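Long-range contacts in salt-tolerant glutaminase (Micrococcus luteus, PDB 3AGD), which probably hydrolyses L-glutamine to L-glutamate and ammonium, as a salt-tolerant member of the glutaminase family: residues 54-59 and 200-205; 18-23 and 277-282; 310-315 and 333-338. All coordinates share one frame; numbering follows the deposited sequence.

Contact 1 (54-59 and 200-205)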
loop_
_atom_site.group_PDB
_atom_site.type_symbol
_atom_site.label_atom_id
_atom_site.label_comp_id
_atom_site.label_asym_id
_atom_site.label_seq_id
_atom_site.Cartn_x
_atom_site.Cartn_y
_atom_site.Cartn_z
ATOM N N GLY A 54 -9.420 -0.700 27.058
ATOM C CA GLY A 54 -10.658 -1.446 27.186
ATOM C C GLY A 54 -10.437 -2.917 27.470
ATOM O O GLY A 54 -9.421 -3.295 28.053
ATOM N N ASP A 55 -11.390 -3.748 27.051
ATOM C CA ASP A 55 -11.316 -5.195 27.255
ATOM C C ASP A 55 -10.468 -5.846 26.166
ATOM O O ASP A 55 -10.946 -6.696 25.409
ATOM C CB ASP A 55 -12.724 -5.798 27.239
ATOM C CG ASP A 55 -13.667 -5.106 28.207
ATOM O OD1 ASP A 55 -13.384 -5.106 29.425
ATOM O OD2 ASP A 55 -14.690 -4.558 27.749
ATOM N N ALA A 56 -9.201 -5.451 26.104
ATOM C CA ALA A 56 -8.282 -5.967 25.101
ATOM C C ALA A 56 -7.666 -7.313 25.472
ATOM O O ALA A 56 -6.891 -7.873 24.699
ATOM C CB ALA A 56 -7.180 -4.946 24.848
ATOM N N ASP A 57 -8.014 -7.838 26.644
ATOM C CA ASP A 57 -7.456 -9.109 27.086
ATOM C C ASP A 57 -8.526 -10.160 27.388
ATOM O O ASP A 57 -8.278 -11.128 28.109
ATOM C CB ASP A 57 -6.588 -8.890 28.326
ATOM C CG ASP A 57 -5.598 -10.015 28.549
ATOM O OD1 ASP A 57 -5.004 -10.072 29.646
ATOM O OD2 ASP A 57 -5.407 -10.835 27.625
ATOM N N VAL A 58 -9.718 -9.961 26.841
ATOM C CA VAL A 58 -10.819 -10.896 27.033
ATOM C C VAL A 58 -10.867 -11.808 25.812
ATOM O O VAL A 58 -10.961 -11.332 24.679
ATOM C CB VAL A 58 -12.160 -10.154 27.159
ATOM C CG1 VAL A 58 -13.297 -11.148 27.241
ATOM C CG2 VAL A 58 -12.146 -9.268 28.392
ATOM N N GLU A 59 -10.802 -13.115 26.043
ATOM C CA GLU A 59 -10.814 -14.075 24.951
ATOM C C GLU A 59 -12.168 -14.239 24.285
ATOM O O GLU A 59 -13.214 -14.122 24.923
ATOM C CB GLU A 59 -10.335 -15.445 25.436
ATOM C CG GLU A 59 -8.901 -15.475 25.941
ATOM C CD GLU A 59 -8.376 -16.891 26.114
ATOM O OE1 GLU A 59 -9.180 -17.790 26.451
ATOM O OE2 GLU A 59 -7.157 -17.108 25.924
ATOM N N THR A 200 -7.534 -12.920 22.057
ATOM C CA THR A 200 -7.926 -11.661 22.669
ATOM C C THR A 200 -7.597 -10.583 21.645
ATOM O O THR A 200 -6.943 -10.854 20.632
ATOM C CB THR A 200 -7.103 -11.352 23.929
ATOM O OG1 THR A 200 -5.735 -11.138 23.554
ATOM C CG2 THR A 200 -7.178 -12.510 24.925
ATOM N N VAL A 201 -8.047 -9.364 21.910
ATOM C CA VAL A 201 -7.764 -8.244 21.027
ATOM C C VAL A 201 -6.254 -8.148 20.797
ATOM O O VAL A 201 -5.794 -7.922 19.673
ATOM C CB VAL A 201 -8.232 -6.931 21.655
ATOM C CG1 VAL A 201 -7.800 -5.771 20.803
ATOM C CG2 VAL A 201 -9.731 -6.937 21.807
ATOM N N LYS A 202 -5.492 -8.319 21.874
ATOM C CA LYS A 202 -4.038 -8.246 21.812
ATOM C C LYS A 202 -3.458 -9.322 20.906
ATOM O O LYS A 202 -2.513 -9.067 20.162
ATOM C CB LYS A 202 -3.438 -8.379 23.213
ATOM C CG LYS A 202 -3.706 -7.191 24.128
ATOM C CD LYS A 202 -3.072 -7.424 25.497
ATOM C CE LYS A 202 -3.276 -6.243 26.426
ATOM N NZ LYS A 202 -2.635 -6.464 27.762
ATOM N N ASP A 203 -4.010 -10.527 20.980
ATOM C CA ASP A 203 -3.532 -11.610 20.133
ATOM C C ASP A 203 -3.682 -11.212 18.668
ATOM O O ASP A 203 -2.740 -11.331 17.881
ATOM C CB ASP A 203 -4.330 -12.892 20.381
ATOM C CG ASP A 203 -4.054 -13.504 21.735
ATOM O OD1 ASP A 203 -2.867 -13.702 22.079
ATOM O OD2 ASP A 203 -5.030 -13.802 22.450
ATOM N N LEU A 204 -4.871 -10.738 18.308
ATOM C CA LEU A 204 -5.142 -10.334 16.932
ATOM C C LEU A 204 -4.185 -9.253 16.444
ATOM O O LEU A 204 -3.658 -9.342 15.338
ATOM C CB LEU A 204 -6.586 -9.834 16.788
ATOM C CG LEU A 204 -7.684 -10.896 16.721
ATOM C CD1 LEU A 204 -9.025 -10.216 16.501
ATOM C CD2 LEU A 204 -7.395 -11.868 15.581
ATOM N N ALA A 205 -3.966 -8.234 17.270
ATOM C CA ALA A 205 -3.070 -7.143 16.905
ATOM C C ALA A 205 -1.692 -7.678 16.519
ATOM O O ALA A 205 -1.150 -7.331 15.471
ATOM C CB ALA A 205 -2.942 -6.157 18.072
#

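Contact 2 (18-23 and 277-282)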
loop_
_atom_site.group_PDB
_atom_site.type_symbol
_atom_site.label_atom_id
_atom_site.label_comp_id
_atom_site.label_asym_id
_atom_site.label_seq_id
_atom_site.Cartn_x
_atom_site.Cartn_y
_atom_site.Cartn_z
ATOM N N ALA A 18 -20.200 4.743 24.138
ATOM C CA ALA A 18 -21.373 5.428 24.675
ATOM C C ALA A 18 -22.661 4.803 24.146
ATOM O O ALA A 18 -23.744 5.028 24.688
ATOM C CB ALA A 18 -21.325 6.906 24.319
ATOM N N VAL A 19 -22.538 4.029 23.074
ATOM C CA VAL A 19 -23.680 3.350 22.473
ATOM C C VAL A 19 -23.266 1.928 22.131
ATOM O O VAL A 19 -22.072 1.631 22.038
ATOM C CB VAL A 19 -24.143 4.062 21.196
ATOM C CG1 VAL A 19 -24.669 5.447 21.544
ATOM C CG2 VAL A 19 -22.990 4.159 20.205
ATOM N N ASN A 20 -24.243 1.047 21.940
ATOM C CA ASN A 20 -23.937 -0.345 21.632
ATOM C C ASN A 20 -24.979 -0.937 20.678
ATOM O O ASN A 20 -25.732 -1.841 21.040
ATOM C CB ASN A 20 -23.878 -1.143 22.937
ATOM C CG ASN A 20 -23.068 -2.410 22.808
ATOM O OD1 ASN A 20 -22.448 -2.657 21.776
ATOM N ND2 ASN A 20 -23.059 -3.221 23.862
ATOM N N PRO A 21 -25.015 -0.435 19.430
ATOM C CA PRO A 21 -25.944 -0.865 18.378
ATOM C C PRO A 21 -25.728 -2.278 17.849
ATOM O O PRO A 21 -24.639 -2.843 17.968
ATOM C CB PRO A 21 -25.732 0.182 17.294
ATOM C CG PRO A 21 -24.259 0.440 17.396
ATOM C CD PRO A 21 -24.060 0.557 18.903
ATOM N N GLY A 22 -26.784 -2.834 17.257
ATOM C CA GLY A 22 -26.714 -4.172 16.699
ATOM C C GLY A 22 -27.040 -5.244 17.717
ATOM O O GLY A 22 -27.587 -4.963 18.787
ATOM N N GLU A 23 -26.707 -6.484 17.382
ATOM C CA GLU A 23 -26.960 -7.600 18.275
ATOM C C GLU A 23 -25.920 -8.675 18.046
ATOM O O GLU A 23 -25.320 -8.755 16.978
ATOM C CB GLU A 23 -28.363 -8.178 18.043
ATOM C CG GLU A 23 -28.587 -8.723 16.653
ATOM C CD GLU A 23 -29.921 -9.442 16.499
ATOM O OE1 GLU A 23 -30.237 -9.853 15.362
ATOM O OE2 GLU A 23 -30.647 -9.601 17.506
ATOM N N VAL A 277 -9.559 -5.666 17.304
ATOM C CA VAL A 277 -10.662 -4.973 17.963
ATOM C C VAL A 277 -11.697 -6.005 18.394
ATOM O O VAL A 277 -11.895 -7.020 17.724
ATOM C CB VAL A 277 -11.367 -3.953 17.037
ATOM C CG1 VAL A 277 -12.302 -3.074 17.869
ATOM C CG2 VAL A 277 -10.355 -3.103 16.308
ATOM N N PHE A 278 -12.364 -5.739 19.509
ATOM C CA PHE A 278 -13.363 -6.659 20.018
ATOM C C PHE A 278 -14.603 -5.958 20.553
ATOM O O PHE A 278 -14.521 -5.101 21.438
ATOM C CB PHE A 278 -12.746 -7.531 21.117
ATOM C CG PHE A 278 -13.750 -8.332 21.899
ATOM C CD1 PHE A 278 -14.606 -9.222 21.257
ATOM C CD2 PHE A 278 -13.824 -8.207 23.286
ATOM C CE1 PHE A 278 -15.523 -9.980 21.983
ATOM C CE2 PHE A 278 -14.738 -8.960 24.023
ATOM C CZ PHE A 278 -15.590 -9.850 23.372
ATOM N N SER A 279 -15.752 -6.331 19.998
ATOM C CA SER A 279 -17.036 -5.789 20.417
ATOM C C SER A 279 -18.099 -6.742 19.877
ATOM O O SER A 279 -18.406 -6.734 18.687
ATOM C CB SER A 279 -17.240 -4.378 19.862
ATOM O OG SER A 279 -18.419 -3.812 20.398
ATOM N N PRO A 280 -18.673 -7.575 20.759
ATOM C CA PRO A 280 -19.699 -8.585 20.482
ATOM C C PRO A 280 -20.807 -8.281 19.473
ATOM O O PRO A 280 -21.009 -9.042 18.529
ATOM C CB PRO A 280 -20.257 -8.890 21.868
ATOM C CG PRO A 280 -19.054 -8.736 22.741
ATOM C CD PRO A 280 -18.459 -7.452 22.215
ATOM N N ARG A 281 -21.528 -7.182 19.658
ATOM C CA ARG A 281 -22.628 -6.875 18.754
ATOM C C ARG A 281 -22.247 -6.593 17.308
ATOM O O ARG A 281 -21.301 -5.855 17.022
ATOM C CB ARG A 281 -23.475 -5.740 19.329
ATOM C CG ARG A 281 -24.308 -6.217 20.500
ATOM C CD ARG A 281 -25.139 -5.114 21.129
ATOM N NE ARG A 281 -26.002 -5.655 22.176
ATOM C CZ ARG A 281 -26.648 -4.918 23.071
ATOM N NH1 ARG A 281 -26.533 -3.599 23.051
ATOM N NH2 ARG A 281 -27.396 -5.503 23.996
ATOM N N LEU A 282 -23.014 -7.196 16.406
ATOM C CA LEU A 282 -22.789 -7.081 14.971
ATOM C C LEU A 282 -23.783 -6.155 14.272
ATOM O O LEU A 282 -24.902 -5.957 14.739
ATOM C CB LEU A 282 -22.880 -8.470 14.334
ATOM C CG LEU A 282 -22.165 -9.626 15.049
ATOM C CD1 LEU A 282 -22.505 -10.935 14.357
ATOM C CD2 LEU A 282 -20.658 -9.397 15.054
HETATM O O HOH W 1 -21.231 -5.222 21.849
#

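Contact 3 (310-315 and 333-338)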
loop_
_atom_site.group_PDB
_atom_site.type_symbol
_atom_site.label_atom_id
_atom_site.label_comp_id
_atom_site.label_asym_id
_atom_site.label_seq_id
_atom_site.Cartn_x
_atom_site.Cartn_y
_atom_site.Cartn_z
ATOM N N ASP A 310 4.411 6.498 2.727
ATOM C CA ASP A 310 5.302 6.491 3.878
ATOM C C ASP A 310 6.457 5.527 3.601
ATOM O O ASP A 310 6.507 4.429 4.159
ATOM C CB ASP A 310 4.535 6.045 5.126
ATOM C CG ASP A 310 5.359 6.159 6.388
ATOM O OD1 ASP A 310 6.583 5.900 6.327
ATOM O OD2 ASP A 310 4.784 6.496 7.443
ATOM N N SER A 311 7.376 5.931 2.730
ATOM C CA SER A 311 8.510 5.079 2.393
ATOM C C SER A 311 9.838 5.686 2.811
ATOM O O SER A 311 9.963 6.903 2.927
ATOM C CB SER A 311 8.538 4.800 0.891
ATOM O OG SER A 311 7.384 4.088 0.491
ATOM N N LEU A 312 10.826 4.827 3.042
ATOM C CA LEU A 312 12.154 5.281 3.432
ATOM C C LEU A 312 12.668 6.236 2.366
ATOM O O LEU A 312 13.076 7.359 2.665
ATOM C CB LEU A 312 13.113 4.095 3.547
ATOM C CG LEU A 312 14.551 4.475 3.915
ATOM C CD1 LEU A 312 14.560 5.171 5.274
ATOM C CD2 LEU A 312 15.423 3.235 3.937
ATOM N N GLY A 313 12.643 5.772 1.121
ATOM C CA GLY A 313 13.101 6.584 0.009
ATOM C C GLY A 313 14.500 7.148 0.175
ATOM O O GLY A 313 15.435 6.426 0.532
ATOM N N GLY A 314 14.633 8.447 -0.082
ATOM C CA GLY A 314 15.917 9.116 0.021
ATOM C C GLY A 314 16.534 9.097 1.404
ATOM O O GLY A 314 17.729 9.343 1.549
ATOM N N THR A 315 15.736 8.808 2.425
ATOM C CA THR A 315 16.249 8.767 3.786
ATOM C C THR A 315 17.187 7.571 3.964
ATOM O O THR A 315 17.896 7.461 4.966
ATOM C CB THR A 315 15.089 8.725 4.806
ATOM O OG1 THR A 315 14.389 9.976 4.761
ATOM C CG2 THR A 315 15.608 8.500 6.228
ATOM N N GLY A 333 18.212 2.470 7.655
ATOM C CA GLY A 333 16.847 2.006 7.441
ATOM C C GLY A 333 16.650 0.637 6.819
ATOM O O GLY A 333 17.599 -0.127 6.632
ATOM N N VAL A 334 15.392 0.323 6.516
ATOM C CA VAL A 334 15.033 -0.943 5.882
ATOM C C VAL A 334 15.132 -0.691 4.384
ATOM O O VAL A 334 14.267 -0.041 3.796
ATOM C CB VAL A 334 13.588 -1.354 6.241
ATOM C CG1 VAL A 334 13.127 -2.501 5.356
ATOM C CG2 VAL A 334 13.522 -1.752 7.707
ATOM N N ILE A 335 16.183 -1.217 3.767
ATOM C CA ILE A 335 16.407 -0.984 2.353
ATOM C C ILE A 335 15.900 -2.037 1.379
ATOM O O ILE A 335 16.285 -3.205 1.433
ATOM C CB ILE A 335 17.908 -0.739 2.089
ATOM C CG1 ILE A 335 18.373 0.474 2.900
ATOM C CG2 ILE A 335 18.154 -0.502 0.598
ATOM C CD1 ILE A 335 19.852 0.784 2.753
ATOM N N ARG A 336 15.029 -1.590 0.482
ATOM C CA ARG A 336 14.458 -2.426 -0.562
ATOM C C ARG A 336 14.622 -1.608 -1.841
ATOM O O ARG A 336 15.525 -0.776 -1.920
ATOM C CB ARG A 336 12.988 -2.715 -0.258
ATOM C CG ARG A 336 12.804 -3.528 1.027
ATOM C CD ARG A 336 11.362 -3.548 1.509
ATOM N NE ARG A 336 10.620 -4.745 1.114
ATOM C CZ ARG A 336 10.361 -5.094 -0.140
ATOM N NH1 ARG A 336 10.790 -4.338 -1.136
ATOM N NH2 ARG A 336 9.657 -6.187 -0.400
ATOM N N PHE A 337 13.770 -1.818 -2.838
ATOM C CA PHE A 337 13.916 -1.057 -4.075
ATOM C C PHE A 337 14.004 0.450 -3.849
ATOM O O PHE A 337 14.936 1.099 -4.319
ATOM C CB PHE A 337 12.760 -1.315 -5.037
ATOM C CG PHE A 337 12.859 -0.507 -6.301
ATOM C CD1 PHE A 337 13.675 -0.928 -7.351
ATOM C CD2 PHE A 337 12.199 0.713 -6.414
ATOM C CE1 PHE A 337 13.832 -0.138 -8.495
ATOM C CE2 PHE A 337 12.353 1.510 -7.555
ATOM C CZ PHE A 337 13.170 1.082 -8.595
ATOM N N GLY A 338 13.019 0.994 -3.138
ATOM C CA GLY A 338 12.970 2.421 -2.874
ATOM C C GLY A 338 14.245 3.059 -2.359
ATOM O O GLY A 338 14.696 4.079 -2.889
#

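Contact 1 (54-59 and 200-205)
The type I turn D55–V58 rests against the first turn of helix 201-212, with A56 CA 4.7 Å from V201 CA and a backbone bond from K202 N to A56 O (3.2 Å, 153° at the hydrogen) joining them in the plane of the A56 carbonyl. That oxygen is wrapped by side-chain carbon as well: K202 CG lies 3.3 Å from A56 O, and V201 CB and T200 CB crowd in beside it. A56 CB meets V201 CB at 3.9 Å, while V201 CG2 reaches past A56 CA toward the carbonyl of D55. T200 is the N-cap. With chi1 at 66°, OG1 accepts from D203 N, and T200 N donates in return to D203 OD2, which uses its anti lone pair, completing a capping box. The same rotation sets T200 CG2 against E59 CG (3.6 Å) and D57 OD2; D57 runs alongside T200. R148 forms salt bridges with both E59 OE2 and D203 OD2, binding the loop and the capping box to one guanidinium. The A56 carbonyl thus receives a helix N-H that no preceding turn could satisfy, and the carboxylates beside the helix start would probably interact favourably with its dipole, though R148 offsets part of their charge.

Contact 2 (18-23 and 277-282)
R281 lays its extended side chain across the backbone of N20–E23, and its far end donates from NH1 to the carbonyl oxygen of N20 (2.8 Å). This oxygen lies at the edge of the guanidinium, close to its plane, and the donor in turn lies in the N20 carbonyl plane. Along the way R281 CG packs on E23 CA at 3.7 Å and CD lies close to the carbonyl oxygens of both N20 and G22. The N20 side chain crosses that of R281 at about a right angle, its amide plane turned 34° from the guanidinium. With CG anti to the backbone nitrogen (chi1 -158°), the N20 amide is brought over the arginine chain, where ND2 is held by P36 O. A water donates to N20 OD1 (2.8 Å) and accepts from R281 N, linking the N20 amide to the R281 main chain.

The tight part is the single antiparallel bridge of E23 with L282, a hydrogen-bonded pair. L282 N gives a nearly straight bond to E23 O (2.8 Å) from above the carbonyl plane, whereas E23 N reaches a lone pair of L282 O at 3.2 Å. The backbones come close here, G22 CA also approaching L282 O to 3.2 Å in a CA-H...O contact. L282 CB touches E23 O.

The solvent side is looser: the exposed P21 and E23 turn their side chains away from the 277-282 segment. The loop after helix 4-16 is therefore held by main-chain polar groups, with R281 contributing both a charged donor and an aliphatic lining, while L282, next in the chain, borders the glutamate site, its side chain about 4 Å from that of the L-glutamate-binding V261.

Contact 3 (310-315 and 333-338)
L312 carries its CG anti to the backbone nitrogen (chi1 178°), and chi2 of 61° then swings CD2 onto the main chain of G333 and V334, while I335, with chi1 at -59°, offers CG1 to the same methyl. The contact joins the linker before strand 317-323 to the short strand 334-335 and the start of helix 337-349 in the STAS domain, whose sheet is flanked by helices.

A single methyl does most of the touching. L312 CD2 comes to 3.5 Å from V334 O and 4.0 Å from G333 CA, packing over the corner where the chain turns between 326-332 and 334-335. The positive phi of G333 at this corner suits glycine. Two residues after the corner, I335 CG1 completes an apolar pair with L312 CD2 at 4.2 Å, while the I335 side chain also packs on V414 and I417 of the central strand 406-417. No hydrogen bond crosses between the two segments.

The loop is braced by its own turn and by the second subunit. T315 N bonds to L312 O at 3.0 Å, closing a tight turn through the two glycines, and T315 O accepts from Q332. L312 N donates to D310 OD1 of the second subunit, and the reciprocal bond is made by D310 in this chain, so the residue that packs on the STAS strand also takes part in the interface with that subunit. At the helix start, G313 CA lies 4.1 Å from G338 O.

Overall arrangement
Contacts 1 and 2 belong to the glutaminase part and touch each other: V201 and V58 of contact 1 pack on F278, the end of strand 273-278 within segment 277-282, just ahead of the residues that bond to 18-23. Contact 3 lies on the opposite side of the chain's centre, its centre about 32 Å from that of contact 1 and 40 Å from that of contact 2. Each is only partly buried, with contact 2 facing solvent at its edge and contact 3 lying at the subunit interface. Chemistry follows place: a helix start takes up a turn carbonyl in contact 1, main-chain bonds, an arginine and a water join the segments in contact 2, and contact 3 relies on apolar packing.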